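Local coordinates for protein putative xylanase (Bacteroides fragilis, PDB 2P1G) that is of unproven function but probably hydrolyses glycosidic bonds, perhaps in polysaccharide breakdown, at residues S122-S125 with L130-S133; L14-T19 with V47-A52; D94-A99 with G233-R238. All coordinates share one frame; numbering follows the deposited sequence.

Contact 1 of 3, residues S122-S125 with L130-S133; sequences SYMS and LYKS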
ATOM      1  N   SER A 122      -8.373 -12.776  -5.825  1.00 14.63           N
ATOM      2  CA  SER A 122      -9.446 -13.673  -5.402  1.00 14.62           C
ATOM      3  C   SER A 122      -9.375 -14.044  -3.938  1.00 14.06           C
ATOM      4  O   SER A 122     -10.253 -14.749  -3.447  1.00 14.05           O
ATOM      5  CB  SER A 122      -9.467 -14.958  -6.252  1.00 14.63           C
ATOM      6  OG  SER A 122      -8.239 -15.683  -6.190  1.00 17.59           O
ATOM      7  N   TYR A 123      -8.349 -13.567  -3.239  1.00 13.30           N
ATOM      8  CA  TYR A 123      -8.119 -14.027  -1.880  1.00 12.90           C
ATOM      9  C   TYR A 123      -9.295 -13.696  -1.000  1.00 12.62           C
ATOM     10  O   TYR A 123      -9.749 -14.546  -0.252  1.00 11.99           O
ATOM     11  CB  TYR A 123      -6.857 -13.430  -1.275  1.00 13.79           C
ATOM     12  CG  TYR A 123      -6.500 -14.028   0.076  1.00 14.02           C
ATOM     13  CD1 TYR A 123      -5.603 -15.083   0.180  1.00 15.45           C
ATOM     14  CD2 TYR A 123      -7.080 -13.533   1.247  1.00 14.47           C
ATOM     15  CE1 TYR A 123      -5.253 -15.625   1.457  1.00 14.33           C
ATOM     16  CE2 TYR A 123      -6.772 -14.081   2.508  1.00 14.44           C
ATOM     17  CZ  TYR A 123      -5.850 -15.117   2.599  1.00 14.61           C
ATOM     18  OH  TYR A 123      -5.546 -15.647   3.850  1.00 17.96           O
ATOM     19  N   MET A 124      -9.782 -12.459  -1.060  1.00 11.65           N
ATOM     20  CA  MET A 124     -10.810 -12.045  -0.116  1.00 12.62           C
ATOM     21  C   MET A 124     -12.118 -12.807  -0.322  1.00 13.46           C
ATOM     22  O   MET A 124     -12.733 -13.258   0.641  1.00 14.36           O
ATOM     23  CB  MET A 124     -11.058 -10.527  -0.203  1.00 11.63           C
ATOM     24  CG  MET A 124      -9.853  -9.664   0.190  1.00 13.46           C
ATOM     25  SD  MET A 124     -10.247  -7.879   0.236  1.00  9.99           S
ATOM     26  CE  MET A 124     -11.182  -7.784   1.779  1.00 12.63           C
ATOM     27  N   SER A 125     -12.536 -12.974  -1.568  1.00 14.52           N
ATOM     28  CA  SER A 125     -13.827 -13.641  -1.803  1.00 16.06           C
ATOM     29  C   SER A 125     -13.705 -15.156  -1.611  1.00 16.84           C
ATOM     30  O   SER A 125     -14.706 -15.837  -1.410  1.00 18.39           O
ATOM     31  CB  SER A 125     -14.401 -13.283  -3.163  1.00 16.00           C
ATOM     32  OG  SER A 125     -13.699 -13.938  -4.193  1.00 16.00           O
ATOM     33  N   LEU A 130     -12.392 -14.867   6.988  1.00 14.55           N
ATOM     34  CA  LEU A 130     -11.289 -14.183   7.648  1.00 13.45           C
ATOM     35  C   LEU A 130     -11.609 -12.733   8.019  1.00 13.68           C
ATOM     36  O   LEU A 130     -10.973 -12.156   8.918  1.00 13.07           O
ATOM     37  CB  LEU A 130     -10.032 -14.286   6.778  1.00 14.26           C
ATOM     38  CG  LEU A 130      -8.685 -13.688   7.181  1.00 13.81           C
ATOM     39  CD1 LEU A 130      -8.025 -14.415   8.385  1.00 14.19           C
ATOM     40  CD2 LEU A 130      -7.776 -13.765   5.981  1.00 13.59           C
ATOM     41  N   TYR A 131     -12.629 -12.165   7.377  1.00 12.65           N
ATOM     42  CA  TYR A 131     -12.873 -10.726   7.461  1.00 13.45           C
ATOM     43  C   TYR A 131     -14.168 -10.426   8.184  1.00 13.84           C
ATOM     44  O   TYR A 131     -15.204 -10.956   7.819  1.00 14.36           O
ATOM     45  CB  TYR A 131     -12.953 -10.162   6.037  1.00 13.11           C
ATOM     46  CG  TYR A 131     -11.681 -10.401   5.270  1.00 13.24           C
ATOM     47  CD1 TYR A 131     -10.615  -9.510   5.375  1.00 14.68           C
ATOM     48  CD2 TYR A 131     -11.530 -11.531   4.459  1.00 12.75           C
ATOM     49  CE1 TYR A 131      -9.411  -9.727   4.674  1.00 13.63           C
ATOM     50  CE2 TYR A 131     -10.356 -11.754   3.767  1.00 12.09           C
ATOM     51  CZ  TYR A 131      -9.296 -10.848   3.882  1.00 14.27           C
ATOM     52  OH  TYR A 131      -8.124 -11.079   3.203  1.00 14.75           O
ATOM     53  N   LYS A 132     -14.089  -9.556   9.183  1.00 14.63           N
ATOM     54  CA  LYS A 132     -15.239  -9.176   9.997  1.00 14.75           C
ATOM     55  C   LYS A 132     -16.403  -8.750   9.089  1.00 14.76           C
ATOM     56  O   LYS A 132     -17.550  -9.134   9.329  1.00 14.23           O
ATOM     57  CB  LYS A 132     -14.846  -8.038  10.944  1.00 15.14           C
ATOM     58  CG  LYS A 132     -15.986  -7.487  11.816  1.00 15.10           C
ATOM     59  CD  LYS A 132     -15.478  -6.396  12.784  1.00 16.44           C
ATOM     60  CE  LYS A 132     -16.651  -5.725  13.477  1.00 19.96           C
ATOM     61  NZ  LYS A 132     -16.280  -4.466  14.196  1.00 23.39           N
ATOM     62  N   SER A 133     -16.107  -7.962   8.048  1.00 13.88           N
ATOM     63  CA  SER A 133     -17.179  -7.425   7.189  1.00 13.63           C
ATOM     64  C   SER A 133     -17.557  -8.282   5.971  1.00 13.09           C
ATOM     65  O   SER A 133     -18.415  -7.910   5.179  1.00 12.99           O
ATOM     66  CB  SER A 133     -16.858  -5.990   6.782  1.00 13.40           C
ATOM     67  OG  SER A 133     -16.851  -5.164   7.920  1.00 13.55           O
TER
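Met124 lies over one face of the Tyr131 ring. Its CE methyl sits 4.0 Å from the centroid of that ring and 16° off the normal, a CH-pi contact. The chain of Met124 bends at chi3 (75°), which swings CE back over the ring. SD lies above the same face but farther off, 5.1 Å from the Tyr131 centroid, a Met-aromatic contact. On the opposite face of Tyr131, toward its rim, lies CG of the preceding residue, Leu130. Helix 123-126 is short, and the loop that follows it turns back so that residues 130-131 meet its first turn. The Tyr123 side chain crosses that of Tyr131 at about a right angle. The hydroxyl OH of Tyr131 comes to the edge of the Tyr123 ring, 3.3 Å from CD2. Leu130 CD2 also reaches this edge, in the ring plane, 3.6 Å from CE2 of Tyr123. CG of Tyr123 is anti to the backbone N (chi1 -173°), which brings the ring toward Leu130. Behind Met124, Met144 of helix 138-151 continues the packing, while the Tyr123 ring also meets His127.

Contact 2 of 3, residues L14-T19 with V47-A52; sequences LGFVDT and VEYALA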
ATOM      1  N   LEU A  14       8.905   9.488   8.338  1.00 15.39           N
ATOM      2  CA  LEU A  14       9.902   9.286   9.381  1.00 15.63           C
ATOM      3  C   LEU A  14       9.382   9.671  10.755  1.00 16.11           C
ATOM      4  O   LEU A  14       9.842   9.141  11.763  1.00 16.41           O
ATOM      5  CB  LEU A  14      11.215   9.989   9.041  1.00 15.51           C
ATOM      6  CG  LEU A  14      12.093   9.284   8.004  1.00 14.53           C
ATOM      7  CD1 LEU A  14      13.199  10.228   7.532  1.00 16.11           C
ATOM      8  CD2 LEU A  14      12.682   7.959   8.544  1.00 15.26           C
ATOM      9  N   GLY A  15       8.402  10.572  10.786  1.00 16.63           N
ATOM     10  CA  GLY A  15       7.757  10.962  12.040  1.00 17.23           C
ATOM     11  C   GLY A  15       7.002   9.830  12.719  1.00 17.67           C
ATOM     12  O   GLY A  15       6.631   9.924  13.901  1.00 18.34           O
ATOM     13  N   PHE A  16       6.793   8.736  11.985  1.00 16.78           N
ATOM     14  CA  PHE A  16       6.076   7.587  12.516  1.00 16.22           C
ATOM     15  C   PHE A  16       7.002   6.522  13.086  1.00 16.23           C
ATOM     16  O   PHE A  16       6.527   5.497  13.578  1.00 16.67           O
ATOM     17  CB  PHE A  16       5.237   6.934  11.419  1.00 15.63           C
ATOM     18  CG  PHE A  16       3.968   7.655  11.128  1.00 15.10           C
ATOM     19  CD1 PHE A  16       2.786   7.288  11.765  1.00 15.31           C
ATOM     20  CD2 PHE A  16       3.943   8.683  10.195  1.00 14.52           C
ATOM     21  CE1 PHE A  16       1.597   7.958  11.498  1.00 14.04           C
ATOM     22  CE2 PHE A  16       2.730   9.361   9.914  1.00 15.39           C
ATOM     23  CZ  PHE A  16       1.577   8.986  10.553  1.00 13.20           C
ATOM     24  N   VAL A  17       8.308   6.735  13.005  1.00 16.32           N
ATOM     25  CA  VAL A  17       9.232   5.677  13.443  1.00 17.07           C
ATOM     26  C   VAL A  17       8.925   5.296  14.905  1.00 17.38           C
ATOM     27  O   VAL A  17       8.786   6.167  15.764  1.00 17.22           O
ATOM     28  CB  VAL A  17      10.720   6.056  13.180  1.00 17.29           C
ATOM     29  CG1 VAL A  17      11.702   5.123  13.921  1.00 18.25           C
ATOM     30  CG2 VAL A  17      11.012   6.011  11.680  1.00 17.49           C
ATOM     31  N   ASP A  18       8.802   3.991  15.150  1.00 18.46           N
ATOM     32  CA  ASP A  18       8.523   3.419  16.470  1.00 19.77           C
ATOM     33  C   ASP A  18       7.045   3.380  16.844  1.00 19.31           C
ATOM     34  O   ASP A  18       6.695   2.840  17.886  1.00 20.54           O
ATOM     35  CB  ASP A  18       9.335   4.101  17.580  1.00 20.48           C
ATOM     36  CG  ASP A  18      10.812   3.816  17.476  1.00 23.88           C
ATOM     37  OD1 ASP A  18      11.187   2.704  17.030  1.00 26.71           O
ATOM     38  OD2 ASP A  18      11.591   4.715  17.845  1.00 26.88           O
ATOM     39  N   THR A  19       6.179   3.935  15.999  1.00 19.27           N
ATOM     40  CA  THR A  19       4.722   3.796  16.190  1.00 18.49           C
ATOM     41  C   THR A  19       4.365   2.314  16.123  1.00 18.42           C
ATOM     42  O   THR A  19       4.799   1.616  15.206  1.00 17.99           O
ATOM     43  CB  THR A  19       3.926   4.566  15.105  1.00 18.67           C
ATOM     44  OG1 THR A  19       4.219   5.959  15.198  1.00 19.13           O
ATOM     45  CG2 THR A  19       2.405   4.362  15.264  1.00 16.94           C
ATOM     46  N   VAL A  47       1.338   4.132   5.186  1.00  9.09           N
ATOM     47  CA  VAL A  47       1.598   4.833   3.935  1.00 10.65           C
ATOM     48  C   VAL A  47       0.497   5.843   3.612  1.00 11.16           C
ATOM     49  O   VAL A  47       0.796   6.956   3.166  1.00 11.32           O
ATOM     50  CB  VAL A  47       1.854   3.835   2.799  1.00 11.01           C
ATOM     51  CG1 VAL A  47       1.897   4.520   1.445  1.00 10.91           C
ATOM     52  CG2 VAL A  47       3.145   3.068   3.079  1.00 11.43           C
ATOM     53  N   GLU A  48      -0.760   5.488   3.900  1.00 10.88           N
ATOM     54  CA  GLU A  48      -1.870   6.405   3.616  1.00 10.67           C
ATOM     55  C   GLU A  48      -1.730   7.672   4.434  1.00 11.43           C
ATOM     56  O   GLU A  48      -1.939   8.760   3.892  1.00 10.76           O
ATOM     57  CB  GLU A  48      -3.227   5.779   3.921  1.00  9.70           C
ATOM     58  CG  GLU A  48      -3.618   4.610   3.012  1.00 11.42           C
ATOM     59  CD  GLU A  48      -4.975   4.027   3.405  1.00 11.35           C
ATOM     60  OE1 GLU A  48      -5.290   3.933   4.628  1.00 14.18           O
ATOM     61  OE2 GLU A  48      -5.698   3.637   2.489  1.00 12.80           O
ATOM     62  N   TYR A  49      -1.406   7.534   5.730  1.00 11.46           N
ATOM     63  CA  TYR A  49      -1.263   8.740   6.573  1.00 12.01           C
ATOM     64  C   TYR A  49      -0.113   9.597   6.075  1.00 11.93           C
ATOM     65  O   TYR A  49      -0.260  10.801   5.933  1.00 12.55           O
ATOM     66  CB  TYR A  49      -1.076   8.426   8.067  1.00 11.84           C
ATOM     67  CG  TYR A  49      -2.233   7.658   8.683  1.00 11.83           C
ATOM     68  CD1 TYR A  49      -3.561   8.045   8.447  1.00 12.77           C
ATOM     69  CD2 TYR A  49      -1.997   6.574   9.527  1.00 11.76           C
ATOM     70  CE1 TYR A  49      -4.618   7.341   8.988  1.00 13.21           C
ATOM     71  CE2 TYR A  49      -3.068   5.841  10.085  1.00 10.99           C
ATOM     72  CZ  TYR A  49      -4.373   6.250   9.809  1.00 14.10           C
ATOM     73  OH  TYR A  49      -5.447   5.560  10.338  1.00 14.90           O
ATOM     74  N   ALA A  50       1.037   8.962   5.826  1.00 12.13           N
ATOM     75  CA  ALA A  50       2.214   9.657   5.309  1.00 11.39           C
ATOM     76  C   ALA A  50       1.889  10.435   4.022  1.00 11.92           C
ATOM     77  O   ALA A  50       2.211  11.634   3.900  1.00 11.30           O
ATOM     78  CB  ALA A  50       3.338   8.648   5.053  1.00 11.33           C
ATOM     79  N   LEU A  51       1.232   9.760   3.088  1.00 10.91           N
ATOM     80  CA  LEU A  51       0.825  10.371   1.825  1.00 11.79           C
ATOM     81  C   LEU A  51      -0.149  11.514   2.044  1.00 12.55           C
ATOM     82  O   LEU A  51       0.005  12.589   1.444  1.00 12.71           O
ATOM     83  CB  LEU A  51       0.209   9.328   0.880  1.00 11.54           C
ATOM     84  CG  LEU A  51      -0.192   9.789  -0.530  1.00 11.29           C
ATOM     85  CD1 LEU A  51       0.929  10.552  -1.229  1.00 12.78           C
ATOM     86  CD2 LEU A  51      -0.613   8.571  -1.369  1.00 11.68           C
ATOM     87  N   ALA A  52      -1.159  11.282   2.882  1.00 12.85           N
ATOM     88  CA  ALA A  52      -2.183  12.293   3.091  1.00 13.40           C
ATOM     89  C   ALA A  52      -1.591  13.562   3.702  1.00 14.14           C
ATOM     90  O   ALA A  52      -2.037  14.673   3.375  1.00 14.62           O
ATOM     91  CB  ALA A  52      -3.335  11.745   3.954  1.00 13.61           C
TER
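Phe16 packs against Tyr49 by apolar contact. The closest atoms are CZ of Phe16 and CB of Tyr49, 3.7 Å apart. The two side chains cross at about a right angle. The far end of the Phe16 ring meets the root of the Tyr49 side chain. The phenol of Tyr49 then leads away from Phe16, and its OH is hydrogen-bonded to the backbone N of Asn37. CE2 of Phe16 also approaches the helix backbone, 4.4 Å from N of Ala50. In both aromatic residues CG is anti to the carbonyl carbon. For Phe16 (chi1 -78°) this sends the ring outward from the turn to the helix.

Hydrogen bonds within segment 14-19 shape the loop that carries Phe16. A type I beta turn runs from Leu14 to Val17, with Val17 N bonded to Leu14 O at 3.1 Å. A type II turn follows from Phe16 to Thr19. The carbonyl O of Phe16 takes two bonds there, from N and from OG1 of Thr19, each 2.9 Å long. OG1 of Thr19 stands above the carbonyl plane of Phe16, 38° out of it, and the two donors arrive from the same face.

The Phe16 ring also meets Phe46 edge-to-face and touches Cys38. Val214 of strand 213-216 lies against Phe16 and Thr19. On helix 43-54, Tyr49 touches Leu72 of helix 65-76, while Ala50 rests on Ile194 of strand 189-198. The contact therefore joins the two overlapping beta turns of residues 14-19 to a helix packed between another helix and the sheet.

Contact 3 of 3, residues D94-A99 with G233-R238; sequences DWINNA and GIRVLR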
ATOM      1  N   ASP A  94      -5.786  -2.021  -6.551  1.00 11.28           N
ATOM      2  CA  ASP A  94      -6.938  -1.154  -6.683  1.00 11.22           C
ATOM      3  C   ASP A  94      -6.628   0.228  -6.052  1.00 10.23           C
ATOM      4  O   ASP A  94      -6.945   1.276  -6.626  1.00 10.11           O
ATOM      5  CB  ASP A  94      -8.078  -1.830  -5.936  1.00 11.71           C
ATOM      6  CG  ASP A  94      -9.439  -1.380  -6.388  1.00 14.58           C
ATOM      7  OD1 ASP A  94      -9.583  -0.612  -7.374  1.00 17.68           O
ATOM      8  OD2 ASP A  94     -10.403  -1.823  -5.722  1.00 18.13           O
ATOM      9  N   TRP A  95      -6.022   0.187  -4.869  1.00  9.57           N
ATOM     10  CA  TRP A  95      -5.552   1.367  -4.148  1.00  9.12           C
ATOM     11  C   TRP A  95      -4.612   2.195  -5.031  1.00  9.58           C
ATOM     12  O   TRP A  95      -4.745   3.433  -5.142  1.00  8.59           O
ATOM     13  CB  TRP A  95      -4.848   0.915  -2.879  1.00  9.95           C
ATOM     14  CG  TRP A  95      -4.432   1.981  -1.908  1.00 11.00           C
ATOM     15  CD1 TRP A  95      -5.121   2.400  -0.818  1.00 12.47           C
ATOM     16  CD2 TRP A  95      -3.206   2.728  -1.924  1.00 12.56           C
ATOM     17  NE1 TRP A  95      -4.418   3.386  -0.154  1.00 13.49           N
ATOM     18  CE2 TRP A  95      -3.231   3.595  -0.810  1.00 13.68           C
ATOM     19  CE3 TRP A  95      -2.084   2.740  -2.769  1.00 13.94           C
ATOM     20  CZ2 TRP A  95      -2.180   4.477  -0.519  1.00 13.08           C
ATOM     21  CZ3 TRP A  95      -1.046   3.612  -2.482  1.00 11.94           C
ATOM     22  CH2 TRP A  95      -1.094   4.465  -1.365  1.00 13.00           C
ATOM     23  N   ILE A  96      -3.651   1.512  -5.633  1.00  7.85           N
ATOM     24  CA  ILE A  96      -2.719   2.195  -6.556  1.00  9.32           C
ATOM     25  C   ILE A  96      -3.480   2.811  -7.752  1.00  9.57           C
ATOM     26  O   ILE A  96      -3.272   3.975  -8.090  1.00  9.81           O
ATOM     27  CB  ILE A  96      -1.606   1.244  -7.054  1.00  8.96           C
ATOM     28  CG1 ILE A  96      -0.676   0.869  -5.913  1.00  9.12           C
ATOM     29  CG2 ILE A  96      -0.826   1.900  -8.202  1.00  9.37           C
ATOM     30  CD1 ILE A  96       0.236  -0.314  -6.213  1.00  8.51           C
ATOM     31  N   ASN A  97      -4.374   2.045  -8.374  1.00 10.69           N
ATOM     32  CA  ASN A  97      -5.154   2.556  -9.514  1.00 12.03           C
ATOM     33  C   ASN A  97      -5.938   3.818  -9.124  1.00 11.08           C
ATOM     34  O   ASN A  97      -6.015   4.768  -9.895  1.00 10.00           O
ATOM     35  CB  ASN A  97      -6.134   1.491 -10.010  1.00 13.19           C
ATOM     36  CG  ASN A  97      -6.891   1.929 -11.237  1.00 17.94           C
ATOM     37  OD1 ASN A  97      -6.295   2.209 -12.292  1.00 24.19           O
ATOM     38  ND2 ASN A  97      -8.212   2.021 -11.109  1.00 21.65           N
ATOM     39  N   ASN A  98      -6.516   3.806  -7.920  1.00 10.34           N
ATOM     40  CA  ASN A  98      -7.319   4.929  -7.434  1.00 10.85           C
ATOM     41  C   ASN A  98      -6.473   6.191  -7.358  1.00 11.18           C
ATOM     42  O   ASN A  98      -6.891   7.270  -7.798  1.00 10.73           O
ATOM     43  CB  ASN A  98      -7.922   4.605  -6.055  1.00 10.34           C
ATOM     44  CG  ASN A  98      -8.720   5.783  -5.464  1.00 11.17           C
ATOM     45  OD1 ASN A  98      -9.766   6.150  -5.997  1.00 13.68           O
ATOM     46  ND2 ASN A  98      -8.239   6.343  -4.353  1.00 11.28           N
ATOM     47  N   ALA A  99      -5.269   6.041  -6.821  1.00 10.70           N
ATOM     48  CA  ALA A  99      -4.412   7.177  -6.550  1.00 10.87           C
ATOM     49  C   ALA A  99      -3.800   7.665  -7.861  1.00 10.73           C
ATOM     50  O   ALA A  99      -3.682   8.866  -8.060  1.00 11.51           O
ATOM     51  CB  ALA A  99      -3.321   6.784  -5.554  1.00  9.82           C
ATOM     52  N   GLY A 233       9.025  -8.956  -6.900  1.00  8.14           N
ATOM     53  CA  GLY A 233       9.514  -7.684  -7.429  1.00  7.79           C
ATOM     54  C   GLY A 233       8.873  -6.518  -6.720  1.00  7.33           C
ATOM     55  O   GLY A 233       8.351  -6.683  -5.595  1.00  6.88           O
ATOM     56  N   ILE A 234       8.945  -5.333  -7.333  1.00  6.90           N
ATOM     57  CA  ILE A 234       8.324  -4.163  -6.775  1.00  7.24           C
ATOM     58  C   ILE A 234       7.625  -3.301  -7.810  1.00  7.39           C
ATOM     59  O   ILE A 234       7.946  -3.355  -9.006  1.00  7.71           O
ATOM     60  CB  ILE A 234       9.346  -3.274  -6.009  1.00  7.62           C
ATOM     61  CG1 ILE A 234      10.494  -2.845  -6.922  1.00  8.51           C
ATOM     62  CG2 ILE A 234       9.871  -4.013  -4.733  1.00  9.06           C
ATOM     63  CD1 ILE A 234      11.479  -1.758  -6.267  1.00  8.50           C
ATOM     64  N   ARG A 235       6.653  -2.533  -7.343  1.00  7.40           N
ATOM     65  CA  ARG A 235       6.159  -1.403  -8.107  1.00  7.33           C
ATOM     66  C   ARG A 235       6.615  -0.149  -7.363  1.00  7.57           C
ATOM     67  O   ARG A 235       6.693  -0.139  -6.124  1.00  7.03           O
ATOM     68  CB  ARG A 235       4.627  -1.435  -8.204  1.00  7.84           C
ATOM     69  CG  ARG A 235       4.108  -2.716  -8.919  1.00  7.61           C
ATOM     70  CD  ARG A 235       2.571  -2.642  -9.059  1.00  8.91           C
ATOM     71  NE  ARG A 235       2.109  -1.506  -9.870  1.00 10.23           N
ATOM     72  CZ  ARG A 235       0.823  -1.220 -10.032  1.00  9.59           C
ATOM     73  NH1 ARG A 235      -0.093  -1.976  -9.424  1.00  8.31           N
ATOM     74  NH2 ARG A 235       0.446  -0.202 -10.794  1.00  8.15           N
ATOM     75  N   VAL A 236       6.936   0.886  -8.134  1.00  7.31           N
ATOM     76  CA  VAL A 236       7.469   2.145  -7.583  1.00  7.81           C
ATOM     77  C   VAL A 236       6.500   3.241  -7.958  1.00  8.59           C
ATOM     78  O   VAL A 236       6.203   3.436  -9.155  1.00  7.62           O
ATOM     79  CB  VAL A 236       8.875   2.472  -8.149  1.00  8.09           C
ATOM     80  CG1 VAL A 236       9.397   3.841  -7.619  1.00  7.33           C
ATOM     81  CG2 VAL A 236       9.862   1.310  -7.848  1.00  8.65           C
ATOM     82  N   LEU A 237       5.993   3.939  -6.943  1.00  9.50           N
ATOM     83  CA  LEU A 237       5.096   5.065  -7.158  1.00 11.00           C
ATOM     84  C   LEU A 237       5.670   6.301  -6.513  1.00 10.98           C
ATOM     85  O   LEU A 237       6.440   6.194  -5.551  1.00 11.19           O
ATOM     86  CB  LEU A 237       3.724   4.798  -6.562  1.00 11.61           C
ATOM     87  CG  LEU A 237       3.108   3.411  -6.812  1.00 14.13           C
ATOM     88  CD1 LEU A 237       1.841   3.297  -6.005  1.00 19.45           C
ATOM     89  CD2 LEU A 237       2.849   3.168  -8.316  1.00 15.92           C
ATOM     90  N   ARG A 238       5.285   7.468  -7.018  1.00 10.58           N
ATOM     91  CA  ARG A 238       5.835   8.723  -6.508  1.00 11.40           C
ATOM     92  C   ARG A 238       4.735   9.776  -6.414  1.00 12.30           C
ATOM     93  O   ARG A 238       3.927   9.913  -7.335  1.00 11.93           O
ATOM     94  CB  ARG A 238       6.951   9.171  -7.440  1.00 10.87           C
ATOM     95  CG  ARG A 238       7.612  10.488  -7.106  1.00 12.11           C
ATOM     96  CD  ARG A 238       8.803  10.715  -8.058  1.00 12.08           C
ATOM     97  NE  ARG A 238       9.745   9.598  -7.952  1.00 12.92           N
ATOM     98  CZ  ARG A 238      10.588   9.189  -8.897  1.00 15.05           C
ATOM     99  NH1 ARG A 238      10.683   9.825 -10.071  1.00 14.17           N
ATOM    100  NH2 ARG A 238      11.370   8.144  -8.655  1.00 13.76           N
TER
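Ile96 carries this contact and meets Arg235 and Leu237, two residues on the same side of their strand. Just before it on the helix, Trp95 adds little here. Its indole points mainly at Val47 and Leu51 of helix 43-54, and its NE1 is hydrogen-bonded to Glu48 OE2. Ile96 itself points to the strand, and both its branches are used. CG2, anti to the backbone N, lies over a face of the Arg235 guanidinium, 3.6 Å from NH2. CD1 lies over the same face, toward the rim, 3.6 Å from NH1 of Arg235. Toward Leu237 the touching branch is CG1, which is 3.5 Å from CD1 of that leucine, tighter than usual for two carbons. CG2 of Ile96 also leans on Leu237, 3.7 Å from CD1.

The Arg235 chain bends at chi3 (62°), which helps turn the guanidinium flat against the isoleucine. Its NH2 has a salt bridge to Asp107 OD2. The strand is fixed in the antiparallel sheet by backbone bonds between Arg235 and Ala179 and between Leu237 and Ile177. Helix 92-101 is thus packed on one side of strand 231-238. A helix set on an antiparallel sheet in this way is consistent with the papain-like fold of the Peptidase_CA clan.

Across the interface the chemistry is mostly apolar, even though one partner is charged. Ile96 lies against the flat of a buried guanidinium, while the carboxylate of Asp107 bonds to NH2. This carboxylate probably offsets the positive charge, and the hydrocarbon beside the pair probably strengthens their attraction by keeping water away.

Contact 2 comes first along the chain. Contact 3 opens with helix 92-101 and closes on strand 231-238, and contact 1 falls between these two segments. The centres of contacts 2 and 3 are about 17 Å apart, yet they touch: Trp95 packs on helix 43-54, so the two helices form a common core beside the antiparallel sheet. Contact 1 has no share in that core. It lies about 21 Å from contact 3 and 26 Å from contact 2, centre to centre, and touches neither. Contact 3 brings helix 92-101 to the last strand, and Trp95 links that helix to the one in contact 2. Contact 1 is a short-range contact at the periphery, between helix 123-126 and the loop after it.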